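Phenylalanine/tyrosine ammonia-lyase (Rhodosporidium toruloides, PDB 1Y2M) catalyses the non-oxidative deamination of L-phenylalanine and L-tyrosine to trans-cinnamic acid and p-coumaric acid, the committing step of phenylpropanoid metabolism. Local coordinates at residues 46-49 / 50-54; 159-162 / 163-166; 373-376 / 377-381; 677-681 / 682-686; 689-692 / 693-697. One frame throughout, in Å; residues are numbered along the deposited sequence.

In the fold
Each of the five contacts is local, joining neighbouring turns of one continuous run, so none closes a long loop, and along the chain they follow in series without nesting or crossing. From the N terminus, contact 1 lies on helix 44-52, contact 2 begins helix 162-176 and contact 3 sits on helix 368-391. Contact 4 surrounds the short helix 681-684, and contact 5 starts helix 691-703. Contacts 1 and 3 meet in space where Ile-47 packs on Ile-380, tying an early helix to helix 368-391. Contacts 4 and 5 touch through Arg-678 and Val-689. Contacts 2, 4 and 5 also reach the second subunit, whereas contact 3 meets the third.

Contact 1: residues 46-49 / 50-54; sequences DIVE and KMLAA
Leu-52 N donates to Val-48 O at 2.9 Å, the shortest of the backbone hydrogen bonds that join the two halves of this helical run. Met-51, present as selenomethionine, and Lys-50 repeat the pattern: Met-51 N reaches Ile-47 O at 3.0 Å, and Lys-50 N reaches Asp-46 O at 3.1 Å. The next bond, from Ala-53 N to Glu-49 O, is weak, with an angle of only 131° at the hydrogen. Opposite charges gather on the more exposed side without forming a salt bridge, since Lys-50 NZ stays 4.4 Å from Glu-49 OE1. The Glu-49 chain is extended beyond CG, whereas the lysine chain bends repeatedly; Lys-50 CG lies close against Asp-46 O, at 3.2 Å. In the same manner Met-51 rests its CG on Ile-47 O.

The apolar part of the contact belongs to Val-48 and Leu-52, which lie side by side and point the same way. With chi1 at 166°, Val-48 carries CG1 beside its own carbonyl carbon and onward to Leu-52 CD1, 3.7 Å away. This is the i to i+4 packing of an alpha-helix; here Asp-46, Glu-49 and Lys-50 are partly exposed, while the apolar residues meet two long helices: Ile-47, Val-48, Met-51 and Leu-52 touch helix 273-303, and Ile-47 and Met-51 also reach His-383 of helix 368-391. Glu-49 and Leu-52 pack on helix 708-714, while Asp-46 and Lys-50 lie against Ala-31 of helix 30-33.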
loop_
_atom_site.group_PDB
_atom_site.type_symbol
_atom_site.label_atom_id
_atom_site.label_comp_id
_atom_site.label_asym_id
_atom_site.label_seq_id
_atom_site.Cartn_x
_atom_site.Cartn_y
_atom_site.Cartn_z
ATOM N N ASP B 46 6.491 -16.448 -28.312
ATOM C CA ASP B 46 7.867 -16.764 -28.777
ATOM C C ASP B 46 8.805 -17.070 -27.581
ATOM O O ASP B 46 9.585 -18.035 -27.607
ATOM C CB ASP B 46 8.512 -15.584 -29.536
ATOM C CG ASP B 46 7.872 -15.291 -30.882
ATOM O OD1 ASP B 46 7.193 -16.203 -31.431
ATOM O OD2 ASP B 46 8.077 -14.134 -31.380
ATOM N N ILE B 47 8.724 -16.222 -26.556
ATOM C CA ILE B 47 9.522 -16.342 -25.339
ATOM C C ILE B 47 9.231 -17.649 -24.592
ATOM O O ILE B 47 10.125 -18.398 -24.191
ATOM C CB ILE B 47 9.288 -15.119 -24.421
ATOM C CG1 ILE B 47 9.972 -13.911 -25.085
ATOM C CG2 ILE B 47 9.804 -15.406 -23.007
ATOM C CD1 ILE B 47 9.693 -12.526 -24.462
ATOM N N VAL B 48 7.943 -17.934 -24.440
ATOM C CA VAL B 48 7.520 -19.170 -23.804
ATOM C C VAL B 48 7.963 -20.411 -24.578
ATOM O O VAL B 48 8.446 -21.387 -24.007
ATOM C CB VAL B 48 5.994 -19.138 -23.579
ATOM C CG1 VAL B 48 5.434 -20.521 -23.240
ATOM C CG2 VAL B 48 5.660 -18.113 -22.505
ATOM N N GLU B 49 7.808 -20.371 -25.892
ATOM C CA GLU B 49 8.159 -21.516 -26.697
ATOM C C GLU B 49 9.637 -21.840 -26.487
ATOM O O GLU B 49 10.016 -22.985 -26.332
ATOM C CB GLU B 49 7.906 -21.199 -28.168
ATOM C CG GLU B 49 8.279 -22.327 -29.084
ATOM C CD GLU B 49 7.997 -22.004 -30.551
ATOM O OE1 GLU B 49 8.159 -20.819 -30.964
ATOM O OE2 GLU B 49 7.629 -22.937 -31.299
ATOM N N LYS B 50 10.467 -20.801 -26.426
ATOM C CA LYS B 50 11.891 -21.043 -26.276
ATOM C C LYS B 50 12.196 -21.577 -24.892
ATOM O O LYS B 50 13.021 -22.473 -24.717
ATOM C CB LYS B 50 12.664 -19.765 -26.526
ATOM C CG LYS B 50 12.560 -19.286 -27.973
ATOM C CD LYS B 50 13.236 -20.252 -28.990
ATOM C CE LYS B 50 12.421 -20.377 -30.293
ATOM N NZ LYS B 50 12.205 -19.050 -30.964
HETATM N N MSE B 51 11.517 -21.048 -23.895
HETATM C CA MSE B 51 11.727 -21.564 -22.519
HETATM C C MSE B 51 11.383 -23.022 -22.383
HETATM O O MSE B 51 12.114 -23.806 -21.781
HETATM C CB MSE B 51 10.890 -20.768 -21.500
HETATM C CG MSE B 51 11.343 -19.380 -21.296
HETATM SE SE MSE B 51 10.642 -18.743 -19.519
HETATM C CE MSE B 51 12.075 -19.496 -18.281
ATOM N N LEU B 52 10.253 -23.398 -22.954
ATOM C CA LEU B 52 9.733 -24.740 -22.815
ATOM C C LEU B 52 10.544 -25.717 -23.632
ATOM O O LEU B 52 10.482 -26.915 -23.383
ATOM C CB LEU B 52 8.237 -24.791 -23.192
ATOM C CG LEU B 52 7.272 -24.042 -22.255
ATOM C CD1 LEU B 52 5.863 -24.131 -22.792
ATOM C CD2 LEU B 52 7.289 -24.552 -20.827
ATOM N N ALA B 53 11.295 -25.208 -24.603
ATOM C CA ALA B 53 12.191 -26.030 -25.427
ATOM C C ALA B 53 13.551 -26.298 -24.755
ATOM O O ALA B 53 14.358 -27.047 -25.291
ATOM C CB ALA B 53 12.409 -25.355 -26.781
ATOM N N ALA B 54 13.840 -25.683 -23.610
ATOM C CA ALA B 54 15.110 -25.941 -22.918
ATOM C C ALA B 54 15.260 -27.446 -22.671
ATOM O O ALA B 54 14.331 -28.067 -22.150
ATOM C CB ALA B 54 15.149 -25.215 -21.615
#

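Contact 2: residues 159-162 / 163-166; sequences SLPL and EVVR
The flat peptide group between Pro-161 and Leu-162 directs Pro-161 O toward Val-165 N, 3.2 Å away, in a straight bond with 167° at the hydrogen. Val-164 N also donates to Pro-161 O, but that bond is weak. Pro-161 is the N-cap residue of helix 162-176, and the next peptide continues the series: Arg-166 N donates to Leu-162 O at 2.9 Å. Pro-161 CB, an atom of the proline ring, meets Val-164 CG2 at 4.1 Å. Leu-160, one residue ahead of the cap, brings its CB against Val-165 CG2 at 4.0 Å. Val-165 has CG1 opposite its backbone N (chi1 180°), which leaves CG2 on the side of Leu-160 and Pro-161 O.

The two charged flat groups take their polar partners elsewhere. The carboxylate of Glu-163 forms a salt bridge with Arg-77, and the guanidinium of Arg-166 donates to Leu-195 O and Ala-75 O. Ser-159 O accepts from Arg-154 of the second subunit. Chemically, then, the start of the helix is held by backbone bonds and small apolar contacts, while the charged groups of Glu-163 and Arg-166 bond to residues outside the turn.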
loop_
_atom_site.group_PDB
_atom_site.type_symbol
_atom_site.label_atom_id
_atom_site.label_comp_id
_atom_site.label_asym_id
_atom_site.label_seq_id
_atom_site.Cartn_x
_atom_site.Cartn_y
_atom_site.Cartn_z
ATOM N N SER B 159 12.493 -22.130 5.468
ATOM C CA SER B 159 13.610 -22.356 4.538
ATOM C C SER B 159 13.233 -22.057 3.118
ATOM O O SER B 159 12.062 -22.085 2.744
ATOM C CB SER B 159 14.067 -23.804 4.613
ATOM O OG SER B 159 13.116 -24.683 4.033
ATOM N N LEU B 160 14.233 -21.705 2.337
ATOM C CA LEU B 160 14.016 -21.370 0.946
ATOM C C LEU B 160 13.646 -22.656 0.197
ATOM O O LEU B 160 14.203 -23.756 0.436
ATOM C CB LEU B 160 15.241 -20.777 0.268
ATOM C CG LEU B 160 15.589 -19.313 0.414
ATOM C CD1 LEU B 160 16.963 -19.098 -0.244
ATOM C CD2 LEU B 160 14.506 -18.422 -0.182
ATOM N N PRO B 161 12.711 -22.538 -0.765
ATOM C CA PRO B 161 12.412 -23.690 -1.582
ATOM C C PRO B 161 13.647 -24.295 -2.255
ATOM O O PRO B 161 14.523 -23.552 -2.728
ATOM C CB PRO B 161 11.470 -23.134 -2.646
ATOM C CG PRO B 161 10.805 -21.959 -1.951
ATOM C CD PRO B 161 11.858 -21.386 -1.105
ATOM N N LEU B 162 13.649 -25.611 -2.363
ATOM C CA LEU B 162 14.813 -26.323 -2.904
ATOM C C LEU B 162 15.104 -25.800 -4.350
ATOM O O LEU B 162 16.259 -25.600 -4.747
ATOM C CB LEU B 162 14.616 -27.850 -2.872
ATOM C CG LEU B 162 14.402 -28.377 -1.438
ATOM C CD1 LEU B 162 14.133 -29.873 -1.587
ATOM C CD2 LEU B 162 15.576 -28.083 -0.569
ATOM N N GLU B 163 14.056 -25.582 -5.144
ATOM C CA GLU B 163 14.257 -25.143 -6.535
ATOM C C GLU B 163 14.964 -23.781 -6.596
ATOM O O GLU B 163 15.752 -23.506 -7.511
ATOM C CB GLU B 163 12.936 -25.093 -7.347
ATOM C CG GLU B 163 11.886 -24.157 -6.830
ATOM C CD GLU B 163 10.625 -24.039 -7.704
ATOM O OE1 GLU B 163 10.250 -25.045 -8.304
ATOM O OE2 GLU B 163 10.017 -22.939 -7.836
ATOM N N VAL B 164 14.669 -22.906 -5.635
ATOM C CA VAL B 164 15.262 -21.599 -5.648
ATOM C C VAL B 164 16.742 -21.732 -5.386
ATOM O O VAL B 164 17.578 -21.106 -6.040
ATOM C CB VAL B 164 14.585 -20.706 -4.601
ATOM C CG1 VAL B 164 15.391 -19.431 -4.354
ATOM C CG2 VAL B 164 13.166 -20.356 -5.107
ATOM N N VAL B 165 17.061 -22.567 -4.412
ATOM C CA VAL B 165 18.470 -22.851 -4.080
ATOM C C VAL B 165 19.250 -23.435 -5.251
ATOM O O VAL B 165 20.360 -22.983 -5.560
ATOM C CB VAL B 165 18.635 -23.709 -2.811
ATOM C CG1 VAL B 165 20.130 -23.960 -2.536
ATOM C CG2 VAL B 165 17.945 -23.028 -1.631
ATOM N N ARG B 166 18.646 -24.398 -5.951
ATOM C CA ARG B 166 19.291 -24.963 -7.138
ATOM C C ARG B 166 19.504 -23.904 -8.221
ATOM O O ARG B 166 20.582 -23.828 -8.815
ATOM C CB ARG B 166 18.429 -26.078 -7.732
ATOM C CG ARG B 166 18.551 -27.405 -6.900
ATOM C CD ARG B 166 17.842 -28.546 -7.549
ATOM N NE ARG B 166 18.245 -28.779 -8.940
ATOM C CZ ARG B 166 19.256 -29.564 -9.312
ATOM N NH1 ARG B 166 20.022 -30.175 -8.411
ATOM N NH2 ARG B 166 19.561 -29.725 -10.596
#

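Contact 3: residues 373-376 / 377-381; sequences GPLV and SDLIH
Leu-375 and Leu-379 lie side by side, pointing the same way, although their torsions differ. Leu-375 has CG wedged between its backbone N and carbonyl carbon (chi1 67°), an uncommon choice on a helix, whereas Leu-379 holds CG beside its backbone N (chi1 -67°). The result brings Leu-375 CD1 to 4.1 Å from Leu-379 CD1. One position further on, Val-376 and Ile-380 approach at a slant: Val-376 CG1 comes to 4.1 Å from Ile-380 CD1, and Ile-380 CG1 sits 3.3 Å from Val-376 O.

Both pairs follow the i to i+4 spacing of helix 368-391, which is kinked at Pro-374, whose N makes no bond to the preceding turn. The i to i+4 bonds across the contact are kept, with Ser-377 N to Gly-373 O at 3.0 Å, Leu-379 N to Leu-375 O at 2.9 Å and Ile-380 N to Val-376 O at 3.0 Å. Leu-379 packs on helix 273-303, and Leu-375 on helix 416-443.

The polar side chains serve the tetramer. Ser-377 OG is hydrogen-bonded to His-381 of the third subunit, and His-381 returns the pairing to Ser-377 of that subunit. The carboxylate of Asp-378 is held by Lys-424 and Asn-420 of the third subunit.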
loop_
_atom_site.group_PDB
_atom_site.type_symbol
_atom_site.label_atom_id
_atom_site.label_comp_id
_atom_site.label_asym_id
_atom_site.label_seq_id
_atom_site.Cartn_x
_atom_site.Cartn_y
_atom_site.Cartn_z
ATOM N N GLY B 373 -2.484 -5.930 -22.603
ATOM C CA GLY B 373 -1.328 -5.514 -23.398
ATOM C C GLY B 373 -0.230 -4.846 -22.569
ATOM O O GLY B 373 0.964 -5.237 -22.634
ATOM N N PRO B 374 -0.611 -3.850 -21.767
ATOM C CA PRO B 374 0.432 -3.164 -21.012
ATOM C C PRO B 374 1.240 -4.029 -20.088
ATOM O O PRO B 374 2.474 -3.920 -20.022
ATOM C CB PRO B 374 -0.336 -2.070 -20.276
ATOM C CG PRO B 374 -1.443 -1.741 -21.180
ATOM C CD PRO B 374 -1.889 -3.148 -21.642
ATOM N N LEU B 375 0.562 -4.915 -19.379
ATOM C CA LEU B 375 1.258 -5.749 -18.436
ATOM C C LEU B 375 2.105 -6.827 -19.173
ATOM O O LEU B 375 3.147 -7.286 -18.667
ATOM C CB LEU B 375 0.334 -6.374 -17.425
ATOM C CG LEU B 375 -0.679 -7.395 -17.873
ATOM C CD1 LEU B 375 -0.126 -8.818 -17.840
ATOM C CD2 LEU B 375 -1.969 -7.215 -16.998
ATOM N N VAL B 376 1.676 -7.217 -20.367
ATOM C CA VAL B 376 2.476 -8.142 -21.153
ATOM C C VAL B 376 3.761 -7.495 -21.570
ATOM O O VAL B 376 4.810 -8.144 -21.585
ATOM C CB VAL B 376 1.663 -8.712 -22.332
ATOM C CG1 VAL B 376 2.546 -9.506 -23.304
ATOM C CG2 VAL B 376 0.570 -9.596 -21.766
ATOM N N SER B 377 3.712 -6.206 -21.930
ATOM C CA SER B 377 4.937 -5.506 -22.267
ATOM C C SER B 377 5.897 -5.512 -21.089
ATOM O O SER B 377 7.086 -5.645 -21.277
ATOM C CB SER B 377 4.684 -4.056 -22.784
ATOM O OG SER B 377 5.862 -3.514 -23.334
ATOM N N ASP B 378 5.358 -5.353 -19.872
ATOM C CA ASP B 378 6.157 -5.363 -18.666
ATOM C C ASP B 378 6.779 -6.735 -18.471
ATOM O O ASP B 378 7.959 -6.826 -18.113
ATOM C CB ASP B 378 5.311 -5.002 -17.448
ATOM C CG ASP B 378 5.032 -3.549 -17.355
ATOM O OD1 ASP B 378 5.657 -2.749 -18.078
ATOM O OD2 ASP B 378 4.196 -3.195 -16.465
ATOM N N LEU B 379 6.036 -7.802 -18.739
ATOM C CA LEU B 379 6.634 -9.122 -18.582
ATOM C C LEU B 379 7.758 -9.389 -19.595
ATOM O O LEU B 379 8.765 -9.993 -19.261
ATOM C CB LEU B 379 5.560 -10.178 -18.732
ATOM C CG LEU B 379 4.503 -10.202 -17.622
ATOM C CD1 LEU B 379 3.324 -11.090 -17.961
ATOM C CD2 LEU B 379 5.165 -10.568 -16.304
ATOM N N ILE B 380 7.580 -8.933 -20.823
ATOM C CA ILE B 380 8.659 -9.034 -21.821
ATOM C C ILE B 380 9.916 -8.194 -21.458
ATOM O O ILE B 380 11.075 -8.607 -21.643
ATOM C CB ILE B 380 8.106 -8.630 -23.191
ATOM C CG1 ILE B 380 7.000 -9.610 -23.603
ATOM C CG2 ILE B 380 9.210 -8.507 -24.264
ATOM C CD1 ILE B 380 6.305 -9.200 -24.891
ATOM N N HIS B 381 9.662 -7.003 -20.920
ATOM C CA HIS B 381 10.762 -6.183 -20.399
ATOM C C HIS B 381 11.503 -6.887 -19.259
ATOM O O HIS B 381 12.756 -7.039 -19.279
ATOM C CB HIS B 381 10.189 -4.847 -19.902
ATOM C CG HIS B 381 11.230 -3.856 -19.492
ATOM N ND1 HIS B 381 11.813 -3.867 -18.241
ATOM C CD2 HIS B 381 11.752 -2.787 -20.142
ATOM C CE1 HIS B 381 12.664 -2.849 -18.155
ATOM N NE2 HIS B 381 12.648 -2.188 -19.283
#

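Contact 4: residues 677-681 / 682-686; sequences ARRGD and VFLGK
A Schellman motif ends the short, weakly bonded helix of about residues 681-684, folding Lys-686 back onto Asp-681. Lys-686 N donates to Asp-681 O at 3.1 Å, and Gly-685 N donates to Val-682 O at 3.1 Å. Gly-685 has a phi of 58°, the positive value that turns the chain out of the helix. Across the turn, Leu-684 N reaches Gly-680 O at 3.0 Å, and Leu-684 CG also leans on that oxygen. Asp-681 CA makes a CH...O contact with Lys-686 O, 3.1 Å away.

Among the side chains, Arg-679 and Phe-683 carry the contact, crossing at a slant. The arginine runs extended from CG to NE, and its guanidinium presents one face to the ring: Phe-683 CE2 lies over its centre, 3.3 Å from Arg-679 CZ. The two planes are 25° apart. Salt bridges to Glu-459 and Glu-642 probably fix the guanidinium and balance its charge.

Arg-678 turns to the aspartate: its NH2 forms a salt bridge with Asp-681 OD1 at 2.9 Å, met on the syn side of the carboxylate. Glu-136 of the second subunit pairs with Arg-678 NE and accepts from Asp-681 N, so the start of the helix is joined to a neighbouring chain. Two backbone bonds back into the last turn, around a glycine in the left-handed helical conformation, make the textbook Schellman ending of a helix.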
loop_
_atom_site.group_PDB
_atom_site.type_symbol
_atom_site.label_atom_id
_atom_site.label_comp_id
_atom_site.label_asym_id
_atom_site.label_seq_id
_atom_site.Cartn_x
_atom_site.Cartn_y
_atom_site.Cartn_z
ATOM N N ALA B 677 -17.993 -32.180 -16.143
ATOM C CA ALA B 677 -19.175 -31.381 -15.812
ATOM C C ALA B 677 -19.862 -31.989 -14.573
ATOM O O ALA B 677 -19.773 -33.197 -14.337
ATOM C CB ALA B 677 -20.118 -31.366 -16.957
ATOM N N ARG B 678 -20.567 -31.153 -13.821
ATOM C CA ARG B 678 -21.196 -31.551 -12.574
ATOM C C ARG B 678 -22.695 -31.414 -12.666
ATOM O O ARG B 678 -23.235 -30.312 -12.930
ATOM C CB ARG B 678 -20.718 -30.688 -11.415
ATOM C CG ARG B 678 -21.141 -31.243 -10.057
ATOM C CD ARG B 678 -20.800 -30.297 -8.915
ATOM N NE ARG B 678 -20.947 -31.005 -7.623
ATOM C CZ ARG B 678 -20.004 -31.759 -7.061
ATOM N NH1 ARG B 678 -18.789 -31.858 -7.568
ATOM N NH2 ARG B 678 -20.285 -32.394 -5.943
ATOM N N ARG B 679 -23.385 -32.513 -12.471
ATOM C CA ARG B 679 -24.841 -32.499 -12.639
ATOM C C ARG B 679 -25.609 -32.026 -11.440
ATOM O O ARG B 679 -26.640 -31.419 -11.604
ATOM C CB ARG B 679 -25.362 -33.880 -12.994
ATOM C CG ARG B 679 -26.771 -33.849 -13.514
ATOM C CD ARG B 679 -27.196 -35.082 -14.269
ATOM N NE ARG B 679 -28.460 -34.893 -14.978
ATOM C CZ ARG B 679 -29.120 -35.839 -15.637
ATOM N NH1 ARG B 679 -28.638 -37.094 -15.751
ATOM N NH2 ARG B 679 -30.266 -35.512 -16.241
ATOM N N GLY B 680 -25.086 -32.270 -10.222
ATOM C CA GLY B 680 -25.697 -31.741 -9.013
ATOM C C GLY B 680 -25.995 -32.814 -7.982
ATOM O O GLY B 680 -26.639 -33.827 -8.286
ATOM N N ASP B 681 -25.499 -32.603 -6.754
ATOM C CA ASP B 681 -25.676 -33.600 -5.693
ATOM C C ASP B 681 -27.153 -33.940 -5.419
ATOM O O ASP B 681 -27.480 -35.063 -5.103
ATOM C CB ASP B 681 -25.057 -33.132 -4.392
ATOM C CG ASP B 681 -23.539 -33.097 -4.434
ATOM O OD1 ASP B 681 -22.933 -33.450 -5.467
ATOM O OD2 ASP B 681 -22.955 -32.715 -3.389
ATOM N N VAL B 682 -28.019 -32.943 -5.430
ATOM C CA VAL B 682 -29.416 -33.201 -5.094
ATOM C C VAL B 682 -30.103 -33.972 -6.232
ATOM O O VAL B 682 -30.768 -34.970 -5.975
ATOM C CB VAL B 682 -30.162 -31.910 -4.740
ATOM C CG1 VAL B 682 -31.628 -32.154 -4.563
ATOM C CG2 VAL B 682 -29.585 -31.287 -3.484
ATOM N N PHE B 683 -29.932 -33.536 -7.470
ATOM C CA PHE B 683 -30.495 -34.263 -8.599
ATOM C C PHE B 683 -30.051 -35.723 -8.569
ATOM O O PHE B 683 -30.831 -36.679 -8.821
ATOM C CB PHE B 683 -30.078 -33.652 -9.942
ATOM C CG PHE B 683 -30.633 -34.421 -11.102
ATOM C CD1 PHE B 683 -31.937 -34.160 -11.556
ATOM C CD2 PHE B 683 -29.942 -35.455 -11.660
ATOM C CE1 PHE B 683 -32.505 -34.894 -12.592
ATOM C CE2 PHE B 683 -30.520 -36.190 -12.698
ATOM C CZ PHE B 683 -31.789 -35.895 -13.146
ATOM N N LEU B 684 -28.757 -35.938 -8.305
ATOM C CA LEU B 684 -28.177 -37.280 -8.322
ATOM C C LEU B 684 -28.498 -38.113 -7.082
ATOM O O LEU B 684 -28.326 -39.335 -7.087
ATOM C CB LEU B 684 -26.649 -37.227 -8.502
ATOM C CG LEU B 684 -26.153 -36.705 -9.847
ATOM C CD1 LEU B 684 -24.626 -36.576 -9.818
ATOM C CD2 LEU B 684 -26.541 -37.605 -11.007
ATOM N N GLY B 685 -28.952 -37.487 -6.020
ATOM C CA GLY B 685 -29.101 -38.158 -4.728
ATOM C C GLY B 685 -27.791 -38.730 -4.229
ATOM O O GLY B 685 -27.766 -39.784 -3.572
ATOM N N LYS B 686 -26.699 -38.053 -4.539
ATOM C CA LYS B 686 -25.362 -38.499 -4.173
ATOM C C LYS B 686 -24.510 -37.264 -3.937
ATOM O O LYS B 686 -24.553 -36.314 -4.735
ATOM C CB LYS B 686 -24.769 -39.330 -5.318
ATOM C CG LYS B 686 -23.484 -40.047 -4.965
ATOM C CD LYS B 686 -22.722 -40.428 -6.211
ATOM C CE LYS B 686 -21.348 -41.021 -5.859
ATOM N NZ LYS B 686 -20.888 -41.888 -6.956
#

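Contact 5: residues 689-692 / 693-697; sequences VTIG and SNVSK
With chi1 at 59°, Thr-690 turns OG1 toward Ser-693, where it accepts from Ser-693 N at 3.1 Å. This is the capping bond of an N-cap residue, closing the first turn of helix 691-703. A second torsion acts one turn later: Ser-696 holds OG beside its own backbone N (chi1 -61°), which brings Ser-696 OG within 2.7 Å of Gly-692 O as a donor. Ser-696 N donates to Gly-692 O as well, at 2.8 Å, and the two donors approach from opposite faces of the carbonyl plane, the hydroxyl lying 38° out of it. Thus one oxygen is gripped twice.

The helical bonds continue with Asn-694 N to Thr-690 O at 3.2 Å and Val-695 N to Ile-691 O at 2.9 Å. Val-689 CG1 rests on Ser-693 CB at 3.6 Å, and Ile-691 CG2 meets Val-695 CG2 at 4.2 Å.

Ile-691 lies about 8 Å, side chain to side chain, from the cinnamate-binding Lys-468. Asp-230 of the second subunit bonds to Ser-693 OG and Thr-690 N, and Leu-143 of that subunit to Ser-696 OG. Within the chain, Ile-691 and Val-695 touch Tyr-529 of helix 506-560 and Leu-470 of helix 468-484.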
loop_
_atom_site.group_PDB
_atom_site.type_symbol
_atom_site.label_atom_id
_atom_site.label_comp_id
_atom_site.label_asym_id
_atom_site.label_seq_id
_atom_site.Cartn_x
_atom_site.Cartn_y
_atom_site.Cartn_z
ATOM N N VAL B 689 -17.712 -36.331 -5.108
ATOM C CA VAL B 689 -16.412 -35.707 -4.873
ATOM C C VAL B 689 -16.549 -34.224 -5.154
ATOM O O VAL B 689 -17.206 -33.849 -6.131
ATOM C CB VAL B 689 -15.341 -36.371 -5.776
ATOM C CG1 VAL B 689 -14.102 -35.538 -5.838
ATOM C CG2 VAL B 689 -15.012 -37.767 -5.226
ATOM N N THR B 690 -16.013 -33.374 -4.289
ATOM C CA THR B 690 -16.391 -31.989 -4.235
ATOM C C THR B 690 -15.880 -31.184 -5.385
ATOM O O THR B 690 -14.882 -31.503 -6.049
ATOM C CB THR B 690 -15.850 -31.305 -2.946
ATOM O OG1 THR B 690 -14.417 -31.427 -2.946
ATOM C CG2 THR B 690 -16.469 -31.947 -1.692
ATOM N N ILE B 691 -16.536 -30.053 -5.560
ATOM C CA ILE B 691 -16.068 -29.049 -6.517
ATOM C C ILE B 691 -14.606 -28.683 -6.258
ATOM O O ILE B 691 -13.782 -28.610 -7.227
ATOM C CB ILE B 691 -16.976 -27.821 -6.393
ATOM C CG1 ILE B 691 -18.371 -28.202 -6.880
ATOM C CG2 ILE B 691 -16.397 -26.588 -7.191
ATOM C CD1 ILE B 691 -19.434 -27.233 -6.405
ATOM N N GLY B 692 -14.271 -28.481 -4.988
ATOM C CA GLY B 692 -12.891 -28.124 -4.616
ATOM C C GLY B 692 -11.864 -29.157 -5.025
ATOM O O GLY B 692 -10.782 -28.805 -5.495
ATOM N N SER B 693 -12.218 -30.437 -4.856
ATOM C CA SER B 693 -11.336 -31.540 -5.246
ATOM C C SER B 693 -11.040 -31.476 -6.726
ATOM O O SER B 693 -9.924 -31.715 -7.151
ATOM C CB SER B 693 -11.930 -32.887 -4.876
ATOM O OG SER B 693 -11.899 -33.093 -3.460
ATOM N N ASN B 694 -12.047 -31.094 -7.516
ATOM C CA ASN B 694 -11.871 -30.963 -8.980
ATOM C C ASN B 694 -11.059 -29.718 -9.363
ATOM O O ASN B 694 -10.133 -29.794 -10.201
ATOM C CB ASN B 694 -13.231 -31.055 -9.703
ATOM C CG ASN B 694 -13.851 -32.436 -9.540
ATOM O OD1 ASN B 694 -14.993 -32.614 -9.098
ATOM N ND2 ASN B 694 -13.075 -33.443 -9.857
ATOM N N VAL B 695 -11.399 -28.564 -8.800
ATOM C CA VAL B 695 -10.601 -27.362 -9.027
ATOM C C VAL B 695 -9.121 -27.627 -8.648
ATOM O O VAL B 695 -8.163 -27.212 -9.356
ATOM C CB VAL B 695 -11.168 -26.133 -8.273
ATOM C CG1 VAL B 695 -10.264 -24.917 -8.462
ATOM C CG2 VAL B 695 -12.580 -25.845 -8.740
ATOM N N SER B 696 -8.914 -28.333 -7.540
ATOM C CA SER B 696 -7.561 -28.690 -7.113
ATOM C C SER B 696 -6.747 -29.390 -8.189
ATOM O O SER B 696 -5.542 -29.134 -8.321
ATOM C CB SER B 696 -7.603 -29.476 -5.823
ATOM O OG SER B 696 -8.208 -28.686 -4.789
ATOM N N LYS B 697 -7.365 -30.301 -8.917
ATOM C CA LYS B 697 -6.678 -30.998 -9.991
ATOM C C LYS B 697 -6.237 -30.046 -11.088
ATOM O O LYS B 697 -5.147 -30.226 -11.646
ATOM C CB LYS B 697 -7.583 -32.082 -10.566
ATOM C CG LYS B 697 -7.720 -33.238 -9.623
ATOM C CD LYS B 697 -8.577 -34.354 -10.146
ATOM C CE LYS B 697 -8.472 -35.575 -9.183
ATOM N NZ LYS B 697 -7.064 -35.856 -8.759
#